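PDB 6EU4: tail spike protein from Acinetobacter phage vB_AbaP_AS12, which probably recognises and cleaves the capsular polysaccharide of Acinetobacter baumannii during infection, as expected of a trimeric phage tailspike built round a parallel beta-helix. Local coordinates for residues S251-I256 / G282-D287; L338-S343 / S377-K382; V345-F350 / G386-A391; A407-G412 / A449-Y454; E428-S433 / V443-N448. One frame throughout, in Å; residues are numbered along the deposited sequence.

How the interactions relate
From the N terminus, interaction 1 comes first, closing a coil of the beta-helix between 251-256 and 282-287; it touches none of the others. Interactions 2 and 3 follow and cross, their segments alternating along the chain: strand 344-348 leaves the turn of interaction 2 and bonds to strand 380-384, so Lys380 and Lys382 reach Val345 and Ile347. Interaction 4 then closes the loop from 407-412 to 449-454, and interaction 5 lies within that loop, tying strand 430-432 to 443-445, itself a neighbour of 405-409. Gly411 and Glu410 bond back to Asn378 and Ser377, linking interaction 4 to interaction 2 along the stack of turns.

Interaction 1 of 5, residues S251-I256 / G282-D287; sequences SSRSFI and GLYGWD
Arg253 and Asp287 are joined by a salt bridge, with NH1 of Arg253 2.8 Å from OD2 of Asp287. That oxygen lies close to the guanidinium plane, yet the nitrogen comes down on it from above the carboxylate plane, and the two flat groups are turned 54° against each other. A bend in the arginine chain at chi3 (-77°) brings the guanidinium over CD1 of Ile256, which lies against one face. The other terminal nitrogen, NH2, is taken by Glu231, so two carboxylates share the arginine and fix the rotation of its guanidinium.

The backbone acceptors are just as busy. Ser251 O receives the amide of Gly282. Ser252 O takes two donors: Leu283 N at 2.9 Å, on a lone pair in the carbonyl plane, and Tyr284 N at 3.3 Å, tilted somewhat from it. They lead from a corner into the ladder of a parallel beta-helix, in which equivalent positions of successive coils stack in register: Arg253 on Tyr284, Phe255 on Trp286, Ile256 on Asp287. At the corner formed by Ser254 and Gly285 the ladder slackens; Ser254 N makes only weak bonds to Tyr284 O and Gly285 O, and its OG is bound by Ala248 O. Beyond the corner the bonding is firm again. Phe255 N reaches Gly285 O at 3.1 Å, and Asp287 N meets Phe255 O at 2.8 Å, nearly straight at 169°. On the buried side the Phe255 ring and the six-membered ring of Trp286 form an offset stack, centroids 4.0 Å apart, and Phe273 meets the tryptophan edge-to-face.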
# COMPACT_ATOMS: atom_id res chain seq x y z
N SER A 251 24.30 9.36 15.07
CA SER A 251 24.16 10.61 15.79
C SER A 251 23.70 11.77 14.91
O SER A 251 23.09 12.70 15.42
CB SER A 251 25.47 11.00 16.49
OG SER A 251 26.47 11.30 15.54
N SER A 252 23.94 11.73 13.59
CA SER A 252 23.54 12.82 12.71
C SER A 252 22.46 12.42 11.71
O SER A 252 21.35 12.97 11.74
CB SER A 252 24.78 13.38 11.99
OG SER A 252 24.42 14.45 11.13
N ARG A 253 22.74 11.48 10.80
CA ARG A 253 21.75 11.04 9.81
C ARG A 253 21.76 9.52 9.73
O ARG A 253 22.82 8.92 9.54
CB ARG A 253 22.01 11.65 8.43
CG ARG A 253 21.91 13.17 8.38
CD ARG A 253 22.11 13.71 6.96
NE ARG A 253 23.51 13.69 6.59
CZ ARG A 253 23.96 13.80 5.34
NH1 ARG A 253 23.13 13.94 4.32
NH2 ARG A 253 25.28 13.76 5.10
N SER A 254 20.58 8.90 9.88
CA SER A 254 20.50 7.44 9.88
C SER A 254 20.65 6.87 8.47
O SER A 254 21.57 6.09 8.20
CB SER A 254 19.20 6.97 10.53
OG SER A 254 19.18 7.33 11.90
N PHE A 255 19.76 7.27 7.56
CA PHE A 255 19.75 6.77 6.18
C PHE A 255 19.92 7.96 5.23
O PHE A 255 19.18 8.94 5.33
CB PHE A 255 18.42 6.08 5.85
CG PHE A 255 18.17 4.79 6.59
CD1 PHE A 255 18.62 3.59 6.08
CD2 PHE A 255 17.43 4.78 7.76
CE1 PHE A 255 18.34 2.39 6.74
CE2 PHE A 255 17.16 3.59 8.43
CZ PHE A 255 17.61 2.40 7.92
N ILE A 256 20.90 7.87 4.33
CA ILE A 256 21.17 8.91 3.34
C ILE A 256 21.20 8.25 1.97
O ILE A 256 22.04 7.37 1.73
CB ILE A 256 22.52 9.63 3.59
CG1 ILE A 256 22.60 10.21 5.00
CG2 ILE A 256 22.77 10.67 2.51
CD1 ILE A 256 24.06 10.43 5.40
N GLY A 282 20.32 13.10 14.95
CA GLY A 282 20.13 14.45 15.44
C GLY A 282 19.88 15.51 14.38
O GLY A 282 19.54 16.64 14.73
N LEU A 283 20.02 15.15 13.09
CA LEU A 283 19.83 16.08 11.98
C LEU A 283 18.67 15.66 11.08
O LEU A 283 17.72 16.44 10.93
CB LEU A 283 21.14 16.20 11.18
CG LEU A 283 21.10 17.09 9.93
CD1 LEU A 283 20.77 18.50 10.30
CD2 LEU A 283 22.43 17.05 9.15
N TYR A 284 18.74 14.48 10.45
CA TYR A 284 17.63 13.88 9.72
C TYR A 284 17.57 12.40 10.03
O TYR A 284 18.61 11.73 10.07
CB TYR A 284 17.76 14.03 8.20
CG TYR A 284 17.81 15.43 7.71
CD1 TYR A 284 16.69 16.25 7.78
CD2 TYR A 284 18.97 15.94 7.13
CE1 TYR A 284 16.73 17.54 7.32
CE2 TYR A 284 19.01 17.24 6.67
CZ TYR A 284 17.89 18.03 6.78
OH TYR A 284 17.91 19.32 6.30
N GLY A 285 16.37 11.86 10.15
CA GLY A 285 16.22 10.41 10.19
C GLY A 285 16.54 9.80 8.84
O GLY A 285 17.43 8.95 8.70
N TRP A 286 15.80 10.25 7.83
CA TRP A 286 15.99 9.84 6.45
C TRP A 286 16.25 11.07 5.62
O TRP A 286 15.48 12.04 5.68
CB TRP A 286 14.74 9.14 5.92
CG TRP A 286 14.35 7.91 6.62
CD1 TRP A 286 13.74 7.80 7.84
CD2 TRP A 286 14.50 6.57 6.12
NE1 TRP A 286 13.51 6.47 8.13
CE2 TRP A 286 13.97 5.70 7.09
CE3 TRP A 286 15.04 6.03 4.95
CZ2 TRP A 286 13.97 4.32 6.94
CZ3 TRP A 286 15.04 4.65 4.79
CH2 TRP A 286 14.50 3.81 5.78
N ASP A 287 17.35 11.07 4.88
CA ASP A 287 17.73 12.16 3.99
C ASP A 287 17.72 11.56 2.59
O ASP A 287 18.67 10.87 2.21
CB ASP A 287 19.10 12.72 4.39
CG ASP A 287 19.52 13.92 3.55
OD1 ASP A 287 18.93 14.14 2.46
OD2 ASP A 287 20.46 14.64 3.98

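Interaction 2 of 5, residues L338-S343 / S377-K382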
# COMPACT_ATOMS: atom_id res chain seq x y z
N LEU A 338 7.92 16.13 7.95
CA LEU A 338 8.28 15.85 6.58
C LEU A 338 8.61 17.17 5.92
O LEU A 338 7.80 18.10 5.93
CB LEU A 338 7.14 15.17 5.83
CG LEU A 338 7.33 15.08 4.30
CD1 LEU A 338 8.54 14.23 3.94
CD2 LEU A 338 6.05 14.51 3.67
N TYR A 339 9.82 17.25 5.37
CA TYR A 339 10.18 18.27 4.40
C TYR A 339 10.12 17.62 3.02
O TYR A 339 10.88 16.68 2.75
CB TYR A 339 11.57 18.83 4.67
CG TYR A 339 11.99 19.83 3.63
CD1 TYR A 339 11.63 21.16 3.75
CD2 TYR A 339 12.73 19.44 2.52
CE1 TYR A 339 12.01 22.10 2.79
CE2 TYR A 339 13.11 20.37 1.55
CZ TYR A 339 12.73 21.69 1.69
OH TYR A 339 13.09 22.62 0.74
N ALA A 340 9.24 18.11 2.15
CA ALA A 340 9.05 17.56 0.81
C ALA A 340 9.25 18.68 -0.19
O ALA A 340 8.54 19.70 -0.15
CB ALA A 340 7.65 16.95 0.64
N GLU A 341 10.20 18.48 -1.10
CA GLU A 341 10.55 19.46 -2.13
C GLU A 341 10.58 18.71 -3.46
O GLU A 341 11.38 17.78 -3.62
CB GLU A 341 11.91 20.12 -1.83
CG GLU A 341 12.36 21.08 -2.90
CD GLU A 341 13.71 21.71 -2.63
OE1 GLU A 341 14.23 21.60 -1.50
OE2 GLU A 341 14.26 22.30 -3.59
N GLY A 342 9.70 19.07 -4.37
CA GLY A 342 9.59 18.36 -5.63
C GLY A 342 9.31 16.88 -5.50
O GLY A 342 9.73 16.10 -6.37
N SER A 343 8.55 16.46 -4.48
CA SER A 343 8.38 15.05 -4.18
C SER A 343 6.92 14.68 -4.05
O SER A 343 6.09 15.50 -3.64
CB SER A 343 9.10 14.67 -2.88
OG SER A 343 10.49 14.78 -3.05
N SER A 377 7.59 23.38 -3.74
CA SER A 377 8.15 23.17 -5.08
C SER A 377 7.53 21.96 -5.79
O SER A 377 8.18 20.95 -6.08
CB SER A 377 9.67 23.01 -5.00
OG SER A 377 10.27 24.18 -4.49
N ASN A 378 6.24 22.08 -6.10
CA ASN A 378 5.53 21.07 -6.89
C ASN A 378 5.54 19.69 -6.22
O ASN A 378 5.57 18.65 -6.89
CB ASN A 378 6.11 20.98 -8.30
CG ASN A 378 5.80 22.21 -9.11
OD1 ASN A 378 4.64 22.60 -9.24
ND2 ASN A 378 6.84 22.85 -9.62
N SER A 379 5.44 19.68 -4.90
CA SER A 379 5.27 18.43 -4.18
C SER A 379 3.80 18.02 -4.14
O SER A 379 2.89 18.81 -4.38
CB SER A 379 5.81 18.56 -2.76
OG SER A 379 7.22 18.55 -2.73
N LYS A 380 3.59 16.74 -3.85
CA LYS A 380 2.26 16.19 -3.61
C LYS A 380 2.38 15.34 -2.37
O LYS A 380 3.12 14.35 -2.39
CB LYS A 380 1.73 15.31 -4.75
CG LYS A 380 2.29 15.53 -6.10
CD LYS A 380 1.84 14.36 -6.99
CE LYS A 380 2.47 14.38 -8.33
NZ LYS A 380 2.03 13.23 -9.17
N VAL A 381 1.69 15.70 -1.30
CA VAL A 381 1.76 14.96 -0.05
C VAL A 381 0.33 14.63 0.36
O VAL A 381 -0.52 15.52 0.41
CB VAL A 381 2.47 15.77 1.06
CG1 VAL A 381 2.31 15.12 2.41
CG2 VAL A 381 3.95 15.93 0.73
N LYS A 382 0.08 13.35 0.63
CA LYS A 382 -1.26 12.91 1.04
C LYS A 382 -1.18 12.11 2.32
O LYS A 382 -0.36 11.19 2.43
CB LYS A 382 -1.92 12.05 -0.04
CG LYS A 382 -3.29 11.56 0.39
CD LYS A 382 -3.96 10.86 -0.76
CE LYS A 382 -5.40 10.45 -0.42
NZ LYS A 382 -5.98 9.54 -1.47
O HOH W 1 12.96 23.46 -5.53
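Ser379 plugs its hydroxyl into the turn at Gly342 and Ser343. Its CB lies 3.2 Å from Ser343 O, against the carbonyl of the facing turn. From there the first torsion (chi1 -75°) sets OG beside its own backbone N, on the side where the amides of the turn lie. Ser343 N donates to OG of Ser379 at 3.0 Å along an almost perfectly straight line, 178°. Gly342 N comes equally near OG, but its hydrogen points elsewhere and no bond forms. The hydroxyl spends its own proton on Val376 O, just before the segment, so this buried oxygen both gives and receives. One residue on, Lys380 N closes the turn by donating to Ser343 O at 2.8 Å.

Away from this polar knot the contact is apolar. CD2 of Leu338 and CG2 of Val381 reach toward each other tip to tip at 3.9 Å, and the CB of Ala340 comes to 3.8 Å from the same CG2 of Val381. Outside, Glu341 has one carboxylate oxygen, OE1, held by Tyr339 OH at 2.7 Å; a water bridge from OE2 to Ser377 OG is doubtful, because that serine is modelled in two conformers.

Lys380 sends its NZ to Glu344 and on to Glu420 and Thr422 of the second subunit, placing this corner at the trimer interface. Strand 336-341 runs between strands 311-318 and 371-376 on one face of the beta-helix, while strand 380-384 lies between 344-348 and 414-417 on the next.

Interaction 3 of 5, residues V345-F350 / G386-A391; sequences VNISNF and GSFGFA
The rings of Phe350 and Phe388 lie almost parallel, their planes only 2° apart, but they are slid so far past each other that they barely overlap; the centroids are 5.5 Å apart. The touching is done by the outer atoms: CE2 of Phe388 comes to 3.7 Å from CD2 of Phe350, and CZ of Phe388 to 3.6 Å from CB of Phe350. At the edge of the Phe388 ring, near its plane, sits CG2 of Ile347, 4.2 Å from CZ of Phe388. Phe350 is met edge-to-face by Phe337, and CB of Phe388 lies over the rim of one face of the Phe390 ring.

It is the first torsion of Phe350, with CG anti to the backbone N (chi1 -155°), that brings its CD2 edge beside CE2 of Phe388. The side chains themselves cross at about a right angle.

One backbone hydrogen bond joins the segments: Ser387 N donates to Phe350 O at 2.9 Å, reaching the oxygen from above the carbonyl plane. The same oxygen also meets the CA of Gly386 at 3.2 Å in a CA-H...O contact, so two neighbouring residues of 386-391 are drawn to one acceptor.

Just beyond lies the trimer interface. The amide ends of Asn349 bond to Asn321 and Thr323 of the third subunit, and Gly386 N to Glu344 of that subunit.

Phenylalanines and an isoleucine from successive coils, packed together in the buried core with the polar corner residues turned toward a neighbouring chain, are what a trimeric parallel beta-helix presents, as in other phage tailspikes.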
# COMPACT_ATOMS: atom_id res chain seq x y z
N VAL A 345 4.69 12.07 -1.90
CA VAL A 345 4.77 11.22 -0.72
C VAL A 345 3.35 10.86 -0.30
O VAL A 345 2.53 11.74 0.00
CB VAL A 345 5.53 11.90 0.43
CG1 VAL A 345 5.80 10.92 1.55
CG2 VAL A 345 6.85 12.50 -0.07
N ASN A 346 3.04 9.57 -0.30
CA ASN A 346 1.77 9.06 0.19
C ASN A 346 2.05 8.38 1.51
O ASN A 346 2.79 7.40 1.55
CB ASN A 346 1.15 8.07 -0.79
CG ASN A 346 -0.24 7.65 -0.36
OD1 ASN A 346 -0.71 7.97 0.74
ND2 ASN A 346 -0.95 7.00 -1.26
N ILE A 347 1.49 8.93 2.58
CA ILE A 347 1.70 8.40 3.93
C ILE A 347 0.39 7.75 4.35
O ILE A 347 -0.59 8.45 4.64
CB ILE A 347 2.12 9.51 4.91
CG1 ILE A 347 3.37 10.26 4.38
CG2 ILE A 347 2.38 8.94 6.26
CD1 ILE A 347 3.86 11.35 5.26
N SER A 348 0.35 6.42 4.37
CA SER A 348 -0.90 5.68 4.57
C SER A 348 -0.86 4.97 5.92
O SER A 348 0.04 4.17 6.20
CB SER A 348 -1.14 4.67 3.45
OG SER A 348 -0.31 3.53 3.55
N ASN A 349 -1.85 5.28 6.77
CA ASN A 349 -2.01 4.62 8.07
C ASN A 349 -0.75 4.73 8.93
O ASN A 349 -0.34 3.77 9.57
CB ASN A 349 -2.41 3.16 7.84
CG ASN A 349 -3.12 2.54 9.01
OD1 ASN A 349 -3.31 3.16 10.05
ND2 ASN A 349 -3.54 1.28 8.84
N PHE A 350 -0.17 5.92 8.96
CA PHE A 350 0.94 6.22 9.87
C PHE A 350 0.47 6.15 11.32
O PHE A 350 -0.72 6.30 11.63
CB PHE A 350 1.53 7.60 9.57
CG PHE A 350 2.96 7.75 10.00
CD1 PHE A 350 3.98 7.32 9.18
CD2 PHE A 350 3.28 8.32 11.23
CE1 PHE A 350 5.30 7.43 9.55
CE2 PHE A 350 4.62 8.44 11.62
CZ PHE A 350 5.63 7.99 10.79
N GLY A 386 -4.19 7.45 9.15
CA GLY A 386 -3.10 7.68 10.06
C GLY A 386 -3.52 8.45 11.31
O GLY A 386 -4.60 9.04 11.41
N SER A 387 -2.61 8.39 12.27
CA SER A 387 -2.74 9.09 13.54
C SER A 387 -1.41 9.77 13.83
O SER A 387 -0.36 9.13 13.80
CB SER A 387 -3.13 8.14 14.68
OG SER A 387 -2.11 7.21 14.93
N PHE A 388 -1.46 11.07 14.07
CA PHE A 388 -0.25 11.89 14.22
C PHE A 388 -0.25 12.60 15.56
O PHE A 388 -1.03 13.53 15.79
CB PHE A 388 -0.15 12.89 13.08
CG PHE A 388 0.04 12.24 11.74
CD1 PHE A 388 -1.05 11.86 10.98
CD2 PHE A 388 1.32 11.96 11.27
CE1 PHE A 388 -0.88 11.26 9.75
CE2 PHE A 388 1.50 11.34 10.06
CZ PHE A 388 0.41 10.98 9.29
N GLY A 389 0.67 12.16 16.42
CA GLY A 389 0.74 12.61 17.80
C GLY A 389 1.48 13.92 17.96
O GLY A 389 2.38 14.02 18.80
N PHE A 390 1.10 14.94 17.18
CA PHE A 390 1.66 16.27 17.35
C PHE A 390 1.14 16.83 18.68
O PHE A 390 -0.07 16.95 18.87
CB PHE A 390 1.24 17.18 16.19
CG PHE A 390 1.64 16.65 14.83
CD1 PHE A 390 2.91 16.14 14.59
CD2 PHE A 390 0.74 16.68 13.79
CE1 PHE A 390 3.26 15.65 13.34
CE2 PHE A 390 1.06 16.20 12.54
CZ PHE A 390 2.31 15.67 12.31
N ALA A 391 2.05 17.13 19.61
CA ALA A 391 1.63 17.35 20.99
C ALA A 391 0.88 18.66 21.18
O ALA A 391 0.05 18.76 22.10
CB ALA A 391 2.85 17.33 21.93

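Interaction 4 of 5, residues A407-G412 / A449-Y454; sequences AYVEGG and ASVDAY
Val409 has CG1 anti to its backbone nitrogen (chi1 -166°), and this splays its two methyls along the start of 449-454. CG1 of Val409 faces Ala449, with the alanine CB 4.0 Å away, and also comes within 3.9 Å of Ser450 O. CG2 of Val409, on the other branch, stands beside the nitrogen and leans toward CG1 of Val451, at a looser 4.3 Å. In Val451 the matching torsion is -64°, which places that CG1 beside its own backbone N.

The Ala449 methyl is the tighter element. It lies 3.4 Å from Val409 O and 4.0 Å from the CA of Glu410, so a single CB is lodged where the chain leaves its strand and begins to turn. No hydrogen bond links the two segments: the contact is van der Waals, methyl on methyl and methyl on carbonyl oxygen, and the polar groups nearby are satisfied elsewhere. Glu410 OE1 accepts from the amide of Ser377, while the carbonyl oxygen of Glu410 binds the hydroxyl of Ser413. Ser450 OG pairs with the amide of Lys465.

Val409 also packs on Phe415 of strand 414-417, the ladder neighbour of 450-455, whose other partner, strand 458-462, runs antiparallel to it. The arrangement belongs to the buried wall of a parallel beta-helix, where small and branched aliphatic side chains of strands on two different faces meet at the inside of a corner without sharing a ladder.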
# COMPACT_ATOMS: atom_id res chain seq x y z
N ALA A 407 0.80 22.38 8.41
CA ALA A 407 1.36 22.31 7.07
C ALA A 407 1.52 23.69 6.47
O ALA A 407 0.74 24.61 6.74
CB ALA A 407 0.50 21.47 6.14
N TYR A 408 2.57 23.82 5.65
CA TYR A 408 2.80 24.94 4.77
C TYR A 408 2.93 24.38 3.37
O TYR A 408 3.71 23.45 3.14
CB TYR A 408 4.07 25.69 5.14
CG TYR A 408 4.36 26.85 4.21
CD1 TYR A 408 3.50 27.92 4.13
CD2 TYR A 408 5.49 26.85 3.41
CE1 TYR A 408 3.74 28.98 3.31
CE2 TYR A 408 5.75 27.93 2.58
CZ TYR A 408 4.87 28.98 2.54
OH TYR A 408 5.09 30.06 1.70
N VAL A 409 2.14 24.93 2.45
CA VAL A 409 2.00 24.38 1.11
C VAL A 409 2.23 25.51 0.11
O VAL A 409 1.49 26.50 0.12
CB VAL A 409 0.62 23.73 0.89
CG1 VAL A 409 0.63 22.89 -0.37
CG2 VAL A 409 0.20 22.89 2.10
N GLU A 410 3.23 25.36 -0.76
CA GLU A 410 3.59 26.46 -1.65
C GLU A 410 4.14 25.94 -2.98
O GLU A 410 4.40 24.75 -3.17
CB GLU A 410 4.62 27.39 -0.99
CG GLU A 410 6.04 26.84 -0.93
CD GLU A 410 6.87 27.17 -2.17
OE1 GLU A 410 7.37 26.23 -2.82
OE2 GLU A 410 7.01 28.37 -2.51
N GLY A 411 4.32 26.89 -3.91
CA GLY A 411 5.05 26.64 -5.14
C GLY A 411 4.49 25.53 -6.02
O GLY A 411 5.25 24.69 -6.52
N GLY A 412 3.18 25.54 -6.24
CA GLY A 412 2.52 24.55 -7.06
C GLY A 412 2.24 23.23 -6.38
O GLY A 412 1.76 22.30 -7.04
N ALA A 449 -0.86 27.19 -4.79
CA ALA A 449 -0.82 25.87 -4.18
C ALA A 449 -2.24 25.36 -4.13
O ALA A 449 -3.20 26.10 -4.36
CB ALA A 449 -0.22 25.92 -2.77
N SER A 450 -2.37 24.07 -3.85
CA SER A 450 -3.66 23.41 -3.75
C SER A 450 -3.74 22.60 -2.47
O SER A 450 -2.75 22.03 -2.01
CB SER A 450 -3.90 22.48 -4.95
OG SER A 450 -3.97 23.24 -6.17
N VAL A 451 -4.95 22.54 -1.92
CA VAL A 451 -5.22 21.75 -0.72
C VAL A 451 -6.55 21.02 -0.88
O VAL A 451 -7.49 21.51 -1.52
CB VAL A 451 -5.25 22.61 0.56
CG1 VAL A 451 -3.88 23.24 0.84
CG2 VAL A 451 -6.32 23.69 0.47
N ASP A 452 -6.62 19.84 -0.26
CA ASP A 452 -7.87 19.07 -0.15
C ASP A 452 -7.75 18.42 1.22
O ASP A 452 -7.17 17.35 1.36
CB ASP A 452 -8.04 18.05 -1.27
CG ASP A 452 -9.34 17.28 -1.16
OD1 ASP A 452 -10.03 17.41 -0.14
OD2 ASP A 452 -9.64 16.51 -2.10
N ALA A 453 -8.26 19.11 2.24
CA ALA A 453 -7.93 18.75 3.61
C ALA A 453 -9.14 18.90 4.52
O ALA A 453 -9.78 19.96 4.56
CB ALA A 453 -6.79 19.61 4.16
N TYR A 454 -9.42 17.84 5.26
CA TYR A 454 -10.38 17.94 6.35
C TYR A 454 -9.78 18.67 7.53
O TYR A 454 -8.67 18.36 8.00
CB TYR A 454 -10.86 16.55 6.77
CG TYR A 454 -11.98 16.07 5.91
CD1 TYR A 454 -11.74 15.47 4.68
CD2 TYR A 454 -13.30 16.22 6.32
CE1 TYR A 454 -12.78 15.05 3.88
CE2 TYR A 454 -14.34 15.78 5.54
CZ TYR A 454 -14.09 15.21 4.33
OH TYR A 454 -15.15 14.80 3.56

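Interaction 5 of 5, residues E428-S433 / V443-N448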
# COMPACT_ATOMS: atom_id res chain seq x y z
N GLU A 428 -6.49 23.87 14.09
CA GLU A 428 -7.04 25.16 14.45
C GLU A 428 -7.66 25.94 13.29
O GLU A 428 -8.68 26.61 13.50
CB GLU A 428 -5.97 26.02 15.11
CG GLU A 428 -5.48 25.38 16.39
CD GLU A 428 -4.60 26.31 17.19
OE1 GLU A 428 -5.10 27.33 17.72
OE2 GLU A 428 -3.39 26.03 17.26
N GLU A 429 -7.07 25.90 12.10
CA GLU A 429 -7.59 26.73 11.01
C GLU A 429 -6.90 26.31 9.72
O GLU A 429 -5.91 25.56 9.73
CB GLU A 429 -7.37 28.23 11.27
CG GLU A 429 -5.90 28.63 11.35
CD GLU A 429 -5.69 30.10 11.71
OE1 GLU A 429 -6.67 30.79 12.06
OE2 GLU A 429 -4.53 30.57 11.65
N ILE A 430 -7.44 26.80 8.61
CA ILE A 430 -6.86 26.56 7.30
C ILE A 430 -7.11 27.80 6.46
O ILE A 430 -8.20 28.39 6.51
CB ILE A 430 -7.44 25.28 6.65
CG1 ILE A 430 -6.97 25.14 5.20
CG2 ILE A 430 -8.95 25.24 6.72
CD1 ILE A 430 -7.13 23.71 4.68
N GLY A 431 -6.10 28.23 5.71
CA GLY A 431 -6.32 29.37 4.82
C GLY A 431 -5.08 29.79 4.07
O GLY A 431 -3.96 29.32 4.32
N ILE A 432 -5.31 30.70 3.12
CA ILE A 432 -4.25 31.31 2.35
C ILE A 432 -3.38 32.16 3.26
O ILE A 432 -3.89 32.90 4.10
CB ILE A 432 -4.85 32.16 1.22
CG1 ILE A 432 -5.58 31.25 0.23
CG2 ILE A 432 -3.76 32.95 0.51
CD1 ILE A 432 -6.46 31.99 -0.74
N SER A 433 -2.07 32.08 3.07
CA SER A 433 -1.15 32.84 3.91
C SER A 433 0.04 33.33 3.10
O SER A 433 0.59 32.59 2.28
CB SER A 433 -0.63 31.98 5.06
OG SER A 433 0.30 32.71 5.85
N VAL A 443 -3.33 24.72 8.57
CA VAL A 443 -2.89 24.44 7.21
C VAL A 443 -2.83 25.76 6.47
O VAL A 443 -3.85 26.41 6.25
CB VAL A 443 -3.84 23.47 6.51
CG1 VAL A 443 -3.37 23.25 5.07
CG2 VAL A 443 -3.90 22.15 7.26
N TYR A 444 -1.63 26.15 6.07
CA TYR A 444 -1.40 27.44 5.43
C TYR A 444 -0.87 27.20 4.03
O TYR A 444 0.09 26.44 3.85
CB TYR A 444 -0.40 28.26 6.24
CG TYR A 444 -0.93 28.45 7.64
CD1 TYR A 444 -1.99 29.32 7.88
CD2 TYR A 444 -0.43 27.73 8.71
CE1 TYR A 444 -2.52 29.50 9.16
CE2 TYR A 444 -0.94 27.90 9.99
CZ TYR A 444 -1.99 28.77 10.20
OH TYR A 444 -2.49 28.92 11.48
N TYR A 445 -1.44 27.89 3.04
CA TYR A 445 -1.04 27.64 1.66
C TYR A 445 -1.03 28.93 0.88
O TYR A 445 -1.70 29.91 1.24
CB TYR A 445 -1.95 26.60 1.01
CG TYR A 445 -3.43 26.95 0.95
CD1 TYR A 445 -4.26 26.75 2.05
CD2 TYR A 445 -4.00 27.45 -0.21
CE1 TYR A 445 -5.59 27.05 2.01
CE2 TYR A 445 -5.35 27.76 -0.27
CZ TYR A 445 -6.15 27.55 0.85
OH TYR A 445 -7.47 27.87 0.79
N THR A 446 -0.23 28.96 -0.18
CA THR A 446 -0.14 30.15 -1.01
C THR A 446 -1.16 30.13 -2.14
O THR A 446 -1.83 29.13 -2.41
CB THR A 446 1.27 30.29 -1.60
OG1 THR A 446 1.50 29.20 -2.49
CG2 THR A 446 2.34 30.27 -0.49
N THR A 447 -1.27 31.27 -2.84
CA THR A 447 -2.20 31.35 -3.95
C THR A 447 -1.81 30.46 -5.12
O THR A 447 -2.63 30.22 -6.00
CB THR A 447 -2.35 32.81 -4.44
OG1 THR A 447 -1.06 33.35 -4.70
CG2 THR A 447 -3.02 33.65 -3.40
N ASN A 448 -0.55 30.01 -5.13
CA ASN A 448 -0.02 29.04 -6.08
C ASN A 448 0.21 27.74 -5.34
O ASN A 448 1.35 27.29 -5.19
CB ASN A 448 1.26 29.56 -6.71
CG ASN A 448 1.83 28.62 -7.75
OD1 ASN A 448 1.09 27.87 -8.39
ND2 ASN A 448 3.14 28.65 -7.93
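A short parallel beta ladder pairs Ile430, Gly431 and Ile432 with Val443, Tyr444 and Tyr445, the axes 4.9 Å apart and only 14° from parallel. Val443 N donates to Glu429 O at 3.0 Å; Gly431 N then gives to Val443 O at 2.9 Å, meeting the carbonyl nearly end-on. Tyr445 N returns to Gly431 O, and Ser433 N to Tyr445 O, so each strand alternately offers and accepts.

Beside the ladder, the Tyr444 hydroxyl donates to OE2 of Glu429 at 2.6 Å. OE2 uses its anti lone pair and lies at the ring edge, near its plane, while the carboxylate plane stands at 85° to the ring. Tyr444 is also stacked on Phe438.

Strand 443-445 has strand 405-409 on its other flank, so 430-432 adds one more strand to that wall of the beta-helix, on the side of 443-445 away from 405-409, after a connection of only ten residues rather than a full coil.

The Tyr445 ring is the main apolar surface here. Its CG sits between the backbone N and the carbonyl carbon (chi1 59°), which turns the ring back over the chain of Gly431 and Ile432: Ile432 N lies over one face, while Ile432 CG1 reaches CE2 of Tyr445 at 3.5 Å. At the ring edge is Ile430 CG1, 4.0 Å from CE1 of Tyr445. The tyrosine hydroxyl itself bonds to Asp462. Ile430 runs alongside Val443, its CD1 3.8 Å from the CB of Val443.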